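Local coordinates for protein putative acetyltransferase (Staphylococcus aureus subsp. aureus Mu50, PDB 3H4Q) that is of unknown function but, as a member of the GNAT family, probably transfers an acetyl group from acetyl-CoA to an unidentified acceptor, at residues Ile21-Met26 with Ala66-Tyr71; Ser27-Ile32 with His60-Ile65; Gly81-Asp86 with His109-Ser114. All blocks are in the same frame, centred on the assembly; numbering follows the deposited sequence.

Contact 1 (Ile21-Met26 with Ala66-Tyr71); sequences IRLGKM and AKDYLY
A single carbonyl oxygen, Leu70 O, gathers most of the polar traffic between Ile21-Met26 and Ala66-Tyr71. Gly24 N gives it a nearly straight hydrogen bond of 2.8 Å (175° at the hydrogen). A water also donates to Leu70 O, and its second donated bond, to Gly24 O, bridges the two backbones. Leu23 and Tyr71 form an antiparallel non-hydrogen-bonded pair, CA to CA 4.2 Å. Two CA-H...O contacts accompany it, Leu23 CA to Leu70 O at 3.4 Å and Tyr71 CA to Arg22 O at 3.2 Å. Although the Leu23 and Tyr71 side chains diverge at the root, Leu23 CD2 returns over one face of the Tyr71 ring, 4.2 Å from its centroid, as a CH-pi contact displaced toward the rim. The other methyl of the fork, CD1, lies against the Asp68 carboxylate, the two side chains crossing at about a right angle. Ile21 CG2 meets Tyr71 CD2 obliquely at 3.9 Å. Asp68 has positive phi (49°) as the C-prime residue of a Schellman motif, which ends helix 57-66 and turns the chain into strand 70-75. Leu23, Asp68 and Tyr71 also line a pocket holding a polyethylene glycol fragment, probably from the crystallisation liquor and so no evidence of a substrate, here at the outer strand pairing of the GNAT-family sheet.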
loop_
_atom_site.group_PDB
_atom_site.type_symbol
_atom_site.label_atom_id
_atom_site.label_comp_id
_atom_site.label_asym_id
_atom_site.label_seq_id
_atom_site.Cartn_x
_atom_site.Cartn_y
_atom_site.Cartn_z
ATOM N N ILE A 21 -2.788 -8.626 11.206
ATOM C CA ILE A 21 -2.941 -7.511 10.358
ATOM C C ILE A 21 -4.336 -7.044 10.807
ATOM O O ILE A 21 -5.192 -7.855 11.132
ATOM C CB ILE A 21 -2.890 -7.953 8.914
ATOM C CG1 ILE A 21 -1.429 -8.346 8.595
ATOM C CG2 ILE A 21 -3.418 -6.843 8.016
ATOM C CD1 ILE A 21 -1.161 -8.995 7.216
ATOM N N ARG A 22 -4.539 -5.746 10.986
ATOM C CA ARG A 22 -5.862 -5.281 11.336
ATOM C C ARG A 22 -6.009 -3.901 10.773
ATOM O O ARG A 22 -5.035 -3.343 10.301
ATOM C CB ARG A 22 -6.043 -5.267 12.838
ATOM C CG ARG A 22 -5.002 -4.435 13.588
ATOM C CD ARG A 22 -5.434 -4.185 14.994
ATOM N NE ARG A 22 -4.442 -3.454 15.777
ATOM C CZ ARG A 22 -4.248 -2.134 15.720
ATOM N NH1 ARG A 22 -4.965 -1.367 14.909
ATOM N NH2 ARG A 22 -3.326 -1.574 16.493
ATOM N N LEU A 23 -7.212 -3.341 10.816
ATOM C CA LEU A 23 -7.367 -1.966 10.383
ATOM C C LEU A 23 -6.662 -1.056 11.395
ATOM O O LEU A 23 -6.708 -1.289 12.624
ATOM C CB LEU A 23 -8.831 -1.547 10.328
ATOM C CG LEU A 23 -9.741 -2.098 9.248
ATOM C CD1 LEU A 23 -11.186 -1.661 9.608
ATOM C CD2 LEU A 23 -9.301 -1.615 7.865
ATOM N N GLY A 24 -6.062 0.004 10.864
ATOM C CA GLY A 24 -5.425 1.011 11.676
ATOM C C GLY A 24 -6.506 1.840 12.322
ATOM O O GLY A 24 -7.610 1.942 11.813
ATOM N N LYS A 25 -6.172 2.426 13.455
ATOM C CA LYS A 25 -7.069 3.249 14.203
ATOM C C LYS A 25 -6.346 4.561 14.466
ATOM O O LYS A 25 -5.145 4.690 14.229
ATOM C CB LYS A 25 -7.397 2.558 15.511
ATOM C CG LYS A 25 -8.114 1.237 15.326
ATOM C CD LYS A 25 -8.547 0.622 16.667
ATOM C CE LYS A 25 -7.347 0.148 17.527
ATOM N NZ LYS A 25 -7.767 -0.379 18.861
HETATM N N MSE A 26 -7.072 5.519 14.998
HETATM C CA MSE A 26 -6.517 6.823 15.252
HETATM C C MSE A 26 -5.391 6.722 16.286
HETATM O O MSE A 26 -4.387 7.447 16.204
HETATM C CB MSE A 26 -7.629 7.768 15.715
HETATM C CG MSE A 26 -7.482 9.154 15.143
HETATM SE SE MSE A 26 -7.513 9.136 13.177
HETATM C CE MSE A 26 -9.376 8.704 12.860
ATOM N N ALA A 66 -10.311 6.988 8.769
ATOM C CA ALA A 66 -11.748 7.239 8.952
ATOM C C ALA A 66 -12.561 6.406 7.969
ATOM O O ALA A 66 -13.713 6.062 8.250
ATOM C CB ALA A 66 -12.081 8.739 8.796
ATOM N N LYS A 67 -11.964 6.105 6.821
ATOM C CA LYS A 67 -12.610 5.338 5.786
ATOM C C LYS A 67 -12.264 3.849 5.870
ATOM O O LYS A 67 -12.639 3.096 5.003
ATOM C CB LYS A 67 -12.150 5.861 4.421
ATOM C CG LYS A 67 -12.559 7.302 4.078
ATOM C CD LYS A 67 -11.824 7.687 2.792
ATOM C CE LYS A 67 -11.987 9.119 2.384
ATOM N NZ LYS A 67 -11.196 9.325 1.132
ATOM N N ASP A 68 -11.561 3.418 6.908
ATOM C CA ASP A 68 -11.117 2.033 7.006
ATOM C C ASP A 68 -10.441 1.559 5.729
ATOM O O ASP A 68 -10.790 0.511 5.183
ATOM C CB ASP A 68 -12.260 1.079 7.406
ATOM C CG ASP A 68 -12.617 1.172 8.860
ATOM O OD1 ASP A 68 -11.901 1.864 9.636
ATOM O OD2 ASP A 68 -13.633 0.538 9.241
ATOM N N TYR A 69 -9.480 2.335 5.246
ATOM C CA TYR A 69 -8.706 1.939 4.068
ATOM C C TYR A 69 -7.264 1.611 4.434
ATOM O O TYR A 69 -6.469 1.278 3.542
ATOM C CB TYR A 69 -8.650 3.059 3.010
ATOM C CG TYR A 69 -9.913 3.433 2.278
ATOM C CD1 TYR A 69 -10.962 2.536 2.111
ATOM C CD2 TYR A 69 -9.996 4.655 1.611
ATOM C CE1 TYR A 69 -12.095 2.884 1.377
ATOM C CE2 TYR A 69 -11.130 5.005 0.869
ATOM C CZ TYR A 69 -12.171 4.111 0.762
ATOM O OH TYR A 69 -13.300 4.418 0.031
ATOM N N LEU A 70 -6.912 1.708 5.718
ATOM C CA LEU A 70 -5.529 1.508 6.139
ATOM C C LEU A 70 -5.416 0.314 7.068
ATOM O O LEU A 70 -6.153 0.209 8.023
ATOM C CB LEU A 70 -5.002 2.796 6.807
ATOM C CG LEU A 70 -3.525 2.869 7.242
ATOM C CD1 LEU A 70 -3.011 4.315 7.144
ATOM C CD2 LEU A 70 -3.235 2.290 8.653
ATOM N N TYR A 71 -4.524 -0.612 6.750
ATOM C CA TYR A 71 -4.260 -1.768 7.608
ATOM C C TYR A 71 -2.872 -1.616 8.206
ATOM O O TYR A 71 -1.982 -1.020 7.560
ATOM C CB TYR A 71 -4.235 -3.063 6.820
ATOM C CG TYR A 71 -5.530 -3.557 6.238
ATOM C CD1 TYR A 71 -5.935 -3.186 4.971
ATOM C CD2 TYR A 71 -6.320 -4.458 6.939
ATOM C CE1 TYR A 71 -7.098 -3.686 4.421
ATOM C CE2 TYR A 71 -7.486 -4.952 6.404
ATOM C CZ TYR A 71 -7.867 -4.567 5.145
ATOM O OH TYR A 71 -9.027 -5.065 4.621
HETATM O O HOH W 1 -8.016 2.101 8.769
#

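Contact 2 (Ser27-Ile32 with His60-Ile65); sequences SDLDQI and HFEEDI
Ile32 and Phe61 form the tightly packed half of this helix-to-helix contact between Ser27-Ile32 and His60-Ile65. The CG2 methyl of Ile32 sits over the middle of one face of the Phe61 ring, 4.0 Å from the centroid and only 7° off the normal, a well-centred CH-pi contact. With CG2 anti to the backbone N and CG1 anti to the carbonyl carbon (chi1 -70°), the two branches of Ile32 serve different partners: CG2 takes the ring, while CD1 at the end of the other branch meets Ile65 CD1 tip to tip at 4.0 Å. All three residues are buried, and Phe82 touches both Ile32 and Phe61 from the sheet side.

The other half approaches just as closely but is more exposed and has fewer apolar partners. In the conformer described here, one of two and therefore tentative, Leu29 CD1 rests on Phe61 CB at 4.0 Å, and Leu29 CD2 crosses the Glu62 chain at a slant, 4.0 Å from Glu62 CG and 3.9 Å from Glu62 OE2. Glu62 stays extended beyond CG, and the side chain of Met26, a selenomethionine, also touches it. Since methyl groups, a ring face and aliphatic chain carbons make up the meeting surfaces, apart from the Glu62 carboxylate at the rim, the association of these helices here rests on apolar packing and shape, with no polar bond between the segments to fix their register.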
loop_
_atom_site.group_PDB
_atom_site.type_symbol
_atom_site.label_atom_id
_atom_site.label_comp_id
_atom_site.label_asym_id
_atom_site.label_seq_id
_atom_site.Cartn_x
_atom_site.Cartn_y
_atom_site.Cartn_z
ATOM N N SER A 27 -5.530 5.777 17.218
ATOM C CA SER A 27 -4.513 5.558 18.248
ATOM C C SER A 27 -3.203 4.984 17.702
ATOM O O SER A 27 -2.220 4.917 18.422
ATOM C CB SER A 27 -5.073 4.626 19.317
ATOM O OG SER A 27 -5.616 3.475 18.701
ATOM N N ASP A 28 -3.201 4.525 16.451
ATOM C CA ASP A 28 -1.987 4.036 15.806
ATOM C C ASP A 28 -1.222 5.122 15.014
ATOM O O ASP A 28 -0.114 4.844 14.522
ATOM C CB ASP A 28 -2.363 2.991 14.769
ATOM C CG ASP A 28 -3.042 1.766 15.358
ATOM O OD1 ASP A 28 -2.572 1.229 16.369
ATOM O OD2 ASP A 28 -4.015 1.287 14.746
ATOM N N LEU A 29 -1.789 6.334 14.914
ATOM C CA LEU A 29 -1.227 7.401 14.081
ATOM C C LEU A 29 0.224 7.777 14.382
ATOM O O LEU A 29 1.037 7.909 13.478
ATOM C CB LEU A 29 -2.115 8.645 14.166
ATOM C CG LEU A 29 -1.785 9.813 13.234
ATOM C CD1 LEU A 29 -1.632 9.360 11.760
ATOM C CD2 LEU A 29 -2.856 10.883 13.385
ATOM N N ASP A 30 0.541 7.960 15.646
ATOM C CA ASP A 30 1.904 8.313 15.997
ATOM C C ASP A 30 2.893 7.252 15.490
ATOM O O ASP A 30 3.940 7.592 14.979
ATOM C CB ASP A 30 2.060 8.603 17.500
ATOM C CG ASP A 30 1.686 7.441 18.383
ATOM O OD1 ASP A 30 1.201 6.401 17.862
ATOM O OD2 ASP A 30 1.869 7.584 19.622
ATOM N N GLN A 31 2.543 5.974 15.581
ATOM C CA GLN A 31 3.433 4.936 15.085
ATOM C C GLN A 31 3.471 4.957 13.559
ATOM O O GLN A 31 4.533 4.845 12.957
ATOM C CB GLN A 31 3.054 3.557 15.637
ATOM C CG GLN A 31 3.348 3.436 17.137
ATOM C CD GLN A 31 3.392 1.996 17.628
ATOM O OE1 GLN A 31 4.274 1.211 17.249
ATOM N NE2 GLN A 31 2.462 1.651 18.507
ATOM N N ILE A 32 2.315 5.141 12.938
ATOM C CA ILE A 32 2.256 5.221 11.481
ATOM C C ILE A 32 3.180 6.350 10.986
ATOM O O ILE A 32 4.017 6.141 10.104
ATOM C CB ILE A 32 0.824 5.469 10.997
ATOM C CG1 ILE A 32 -0.032 4.212 11.248
ATOM C CG2 ILE A 32 0.841 5.811 9.523
ATOM C CD1 ILE A 32 -1.548 4.410 11.036
ATOM N N HIS A 60 -4.199 13.300 5.320
ATOM C CA HIS A 60 -4.597 12.213 4.427
ATOM C C HIS A 60 -4.637 10.858 5.156
ATOM O O HIS A 60 -5.440 9.997 4.788
ATOM C CB HIS A 60 -3.673 12.138 3.199
ATOM C CG HIS A 60 -4.244 11.344 2.061
ATOM N ND1 HIS A 60 -4.063 9.982 1.933
ATOM C CD2 HIS A 60 -4.997 11.724 1.000
ATOM C CE1 HIS A 60 -4.680 9.559 0.842
ATOM N NE2 HIS A 60 -5.256 10.597 0.259
ATOM N N PHE A 61 -3.768 10.658 6.164
ATOM C CA PHE A 61 -3.766 9.389 6.930
ATOM C C PHE A 61 -5.014 9.321 7.788
ATOM O O PHE A 61 -5.631 8.269 7.892
ATOM C CB PHE A 61 -2.557 9.186 7.865
ATOM C CG PHE A 61 -1.302 8.755 7.174
ATOM C CD1 PHE A 61 -1.271 7.602 6.438
ATOM C CD2 PHE A 61 -0.125 9.483 7.319
ATOM C CE1 PHE A 61 -0.118 7.210 5.797
ATOM C CE2 PHE A 61 1.034 9.092 6.688
ATOM C CZ PHE A 61 1.043 7.949 5.931
ATOM N N GLU A 62 -5.356 10.434 8.426
ATOM C CA GLU A 62 -6.570 10.498 9.233
ATOM C C GLU A 62 -7.785 10.117 8.392
ATOM O O GLU A 62 -8.662 9.400 8.857
ATOM C CB GLU A 62 -6.753 11.893 9.827
ATOM C CG GLU A 62 -5.774 12.183 10.963
ATOM C CD GLU A 62 -5.836 13.615 11.484
ATOM O OE1 GLU A 62 -6.380 14.499 10.790
ATOM O OE2 GLU A 62 -5.326 13.862 12.599
ATOM N N GLU A 63 -7.824 10.600 7.156
ATOM C CA GLU A 63 -8.915 10.287 6.242
ATOM C C GLU A 63 -8.926 8.816 5.878
ATOM O O GLU A 63 -9.982 8.205 5.864
ATOM C CB GLU A 63 -8.836 11.136 4.976
ATOM C CG GLU A 63 -9.234 12.579 5.206
ATOM C CD GLU A 63 -9.020 13.442 3.979
ATOM O OE1 GLU A 63 -8.643 12.892 2.916
ATOM O OE2 GLU A 63 -9.228 14.671 4.082
ATOM N N ASP A 64 -7.757 8.250 5.604
ATOM C CA ASP A 64 -7.678 6.832 5.268
ATOM C C ASP A 64 -8.208 5.969 6.416
ATOM O O ASP A 64 -8.915 4.984 6.194
ATOM C CB ASP A 64 -6.247 6.415 4.935
ATOM C CG ASP A 64 -5.726 7.013 3.626
ATOM O OD1 ASP A 64 -6.534 7.377 2.740
ATOM O OD2 ASP A 64 -4.478 7.100 3.482
ATOM N N ILE A 65 -7.842 6.337 7.637
ATOM C CA ILE A 65 -8.278 5.643 8.838
ATOM C C ILE A 65 -9.780 5.807 9.063
ATOM O O ILE A 65 -10.465 4.859 9.461
ATOM C CB ILE A 65 -7.488 6.156 10.044
ATOM C CG1 ILE A 65 -6.067 5.575 9.991
ATOM C CG2 ILE A 65 -8.181 5.800 11.369
ATOM C CD1 ILE A 65 -5.101 6.217 11.027
#

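Contact 3 (Gly81-Asp86 with His109-Ser114); sequences GFIVVD and HRLTGS
The His109 ring meets strand Gly81-Asp86 by its edge: Asp86 OD1 accepts a hydrogen bond from His109 NE2 at 2.7 Å, lying almost exactly in the ring plane, and Val84 CG1 lies near the same plane at the CD2 side. The carboxylate is used on its syn side, with the donor 34° out of its plane; the carboxylate and imidazole planes are 48° apart. Two donors, His109 NE2 and Asp88 N, hold Asp86 OD1. The Phe82 side chain, by contrast, runs beside Thr112, whose OG1 meets the ring obliquely, 3.9 Å from Phe82 CZ. Phe82 CG lies between the backbone N and the carbonyl carbon (chi1 66°), which leans the ring across toward the neighbouring strand. In the Arg110 conformer described, one of two, the guanidinium bonds to Asn148 and Ala146.

Between the strands runs an antiparallel ladder. Phe82 and Thr112 are a hydrogen-bonded pair joined in both directions, Phe82 N to Thr112 O at 2.9 Å and Thr112 N to Phe82 O at 3.0 Å. Farther on, Val84 N donates to Arg110 O, but the return bond to Val84 O comes from His109 N. His109 and Arg110 thus face Val84 together, a beta bulge in strand 106-112 like that of the fourth strand in GNAT folds, where relatives bind acetyl-CoA; the same role here is an inference. Ile83 and Leu111, the non-hydrogen-bonded pair, join CD1 to CD1 at 3.8 Å on the other face of the sheet. That face packs on helix 120-134 through Val128, Leu124 and Phe125. The Phe82 face is packed by helices 29-42 and 57-66, while strand 70-75 flanks 78-86 on its far edge, placing this pairing in the centre of the sheet.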
loop_
_atom_site.group_PDB
_atom_site.type_symbol
_atom_site.label_atom_id
_atom_site.label_comp_id
_atom_site.label_asym_id
_atom_site.label_seq_id
_atom_site.Cartn_x
_atom_site.Cartn_y
_atom_site.Cartn_z
ATOM N N GLY A 81 4.403 -2.092 10.239
ATOM C CA GLY A 81 4.168 -1.651 8.877
ATOM C C GLY A 81 2.715 -1.300 8.643
ATOM O O GLY A 81 1.859 -1.626 9.469
ATOM N N PHE A 82 2.424 -0.618 7.539
ATOM C CA PHE A 82 1.038 -0.346 7.158
ATOM C C PHE A 82 0.872 -0.341 5.643
ATOM O O PHE A 82 1.851 -0.298 4.908
ATOM C CB PHE A 82 0.534 0.981 7.739
ATOM C CG PHE A 82 1.223 2.196 7.191
ATOM C CD1 PHE A 82 2.387 2.675 7.773
ATOM C CD2 PHE A 82 0.681 2.888 6.119
ATOM C CE1 PHE A 82 3.013 3.809 7.285
ATOM C CE2 PHE A 82 1.305 4.022 5.615
ATOM C CZ PHE A 82 2.477 4.484 6.206
ATOM N N ILE A 83 -0.378 -0.361 5.205
ATOM C CA ILE A 83 -0.726 -0.365 3.797
ATOM C C ILE A 83 -2.065 0.347 3.653
ATOM O O ILE A 83 -2.932 0.227 4.520
ATOM C CB ILE A 83 -0.823 -1.817 3.239
ATOM C CG1 ILE A 83 -0.972 -1.830 1.713
ATOM C CG2 ILE A 83 -1.980 -2.584 3.875
ATOM C CD1 ILE A 83 -0.702 -3.224 1.072
ATOM N N VAL A 84 -2.217 1.116 2.578
ATOM C CA VAL A 84 -3.452 1.841 2.281
ATOM C C VAL A 84 -3.968 1.309 0.952
ATOM O O VAL A 84 -3.235 1.321 -0.032
ATOM C CB VAL A 84 -3.151 3.307 2.157
ATOM C CG1 VAL A 84 -4.371 4.072 1.698
ATOM C CG2 VAL A 84 -2.631 3.829 3.503
ATOM N N VAL A 85 -5.202 0.816 0.925
ATOM C CA VAL A 85 -5.802 0.261 -0.288
ATOM C C VAL A 85 -7.270 0.665 -0.387
ATOM O O VAL A 85 -7.985 0.713 0.624
ATOM C CB VAL A 85 -5.722 -1.268 -0.322
ATOM C CG1 VAL A 85 -6.380 -1.873 0.916
ATOM C CG2 VAL A 85 -6.378 -1.798 -1.576
ATOM N N ASP A 86 -7.700 0.990 -1.603
ATOM C CA ASP A 86 -9.071 1.397 -1.889
ATOM C C ASP A 86 -9.277 1.343 -3.410
ATOM O O ASP A 86 -8.459 0.751 -4.121
ATOM C CB ASP A 86 -9.361 2.780 -1.297
ATOM C CG ASP A 86 -8.464 3.855 -1.855
ATOM O OD1 ASP A 86 -8.302 3.914 -3.090
ATOM O OD2 ASP A 86 -7.951 4.668 -1.053
ATOM N N HIS A 109 -2.068 2.415 -2.528
ATOM C CA HIS A 109 -1.514 3.753 -2.582
ATOM C C HIS A 109 -0.256 3.920 -1.820
ATOM O O HIS A 109 0.551 4.750 -2.179
ATOM C CB HIS A 109 -2.514 4.755 -2.024
ATOM C CG HIS A 109 -3.779 4.822 -2.805
ATOM N ND1 HIS A 109 -3.834 5.395 -4.053
ATOM C CD2 HIS A 109 -5.029 4.385 -2.530
ATOM C CE1 HIS A 109 -5.067 5.318 -4.513
ATOM N NE2 HIS A 109 -5.813 4.709 -3.610
ATOM N N ARG A 110 -0.082 3.159 -0.747
ATOM C CA ARG A 110 1.130 3.268 0.050
ATOM C C ARG A 110 1.349 1.984 0.831
ATOM O O ARG A 110 0.406 1.342 1.249
ATOM C CB ARG A 110 1.047 4.473 0.991
ATOM C CG ARG A 110 2.371 4.878 1.631
ATOM C CD ARG A 110 3.363 5.483 0.635
ATOM N NE ARG A 110 4.560 5.953 1.332
ATOM C CZ ARG A 110 5.645 5.231 1.601
ATOM N NH1 ARG A 110 5.752 3.968 1.219
ATOM N NH2 ARG A 110 6.641 5.800 2.264
ATOM N N LEU A 111 2.613 1.596 0.972
ATOM C CA LEU A 111 3.022 0.384 1.694
ATOM C C LEU A 111 4.368 0.669 2.362
ATOM O O LEU A 111 5.274 1.193 1.726
ATOM C CB LEU A 111 3.200 -0.789 0.727
ATOM C CG LEU A 111 3.699 -2.130 1.294
ATOM C CD1 LEU A 111 2.791 -2.655 2.417
ATOM C CD2 LEU A 111 3.788 -3.170 0.174
ATOM N N THR A 112 4.498 0.349 3.641
ATOM C CA THR A 112 5.761 0.542 4.345
ATOM C C THR A 112 5.882 -0.508 5.416
ATOM O O THR A 112 4.883 -0.843 6.057
ATOM C CB THR A 112 5.842 1.877 5.084
ATOM O OG1 THR A 112 5.440 2.944 4.220
ATOM C CG2 THR A 112 7.249 2.119 5.545
ATOM N N GLY A 113 7.102 -1.021 5.575
ATOM C CA GLY A 113 7.467 -1.978 6.610
ATOM C C GLY A 113 8.315 -1.217 7.613
ATOM O O GLY A 113 8.196 0.011 7.720
ATOM N N SER A 114 9.169 -1.917 8.354
ATOM C CA SER A 114 9.989 -1.259 9.370
ATOM C C SER A 114 11.394 -1.832 9.452
ATOM O O SER A 114 11.644 -2.927 8.940
ATOM C CB SER A 114 9.314 -1.365 10.740
ATOM O OG SER A 114 9.165 -2.720 11.121
#

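In the fold
Contact 2 is nested along the chain within the loop that contact 1 closes, and contact 3 follows both. Their centres lie about 8 Å apart for contacts 1 and 2, about 10 Å for 1 and 3, and about 11 Å for 2 and 3. Contacts 1 and 3 share one mixed sheet, where strands 21-23, 70-75, 78-86 and 106-112 run in order as antiparallel neighbours. A probable backbone hydrogen bond, Tyr71 N to Ile83 O, links them. The helix pair of contact 2 lies on one face of that sheet, with Phe61 and Ile32 against Phe82, while a salt bridge joins Arg22 of contact 1 to Asp28 of contact 2. Together they build the N-terminal half of a GNAT-type fold.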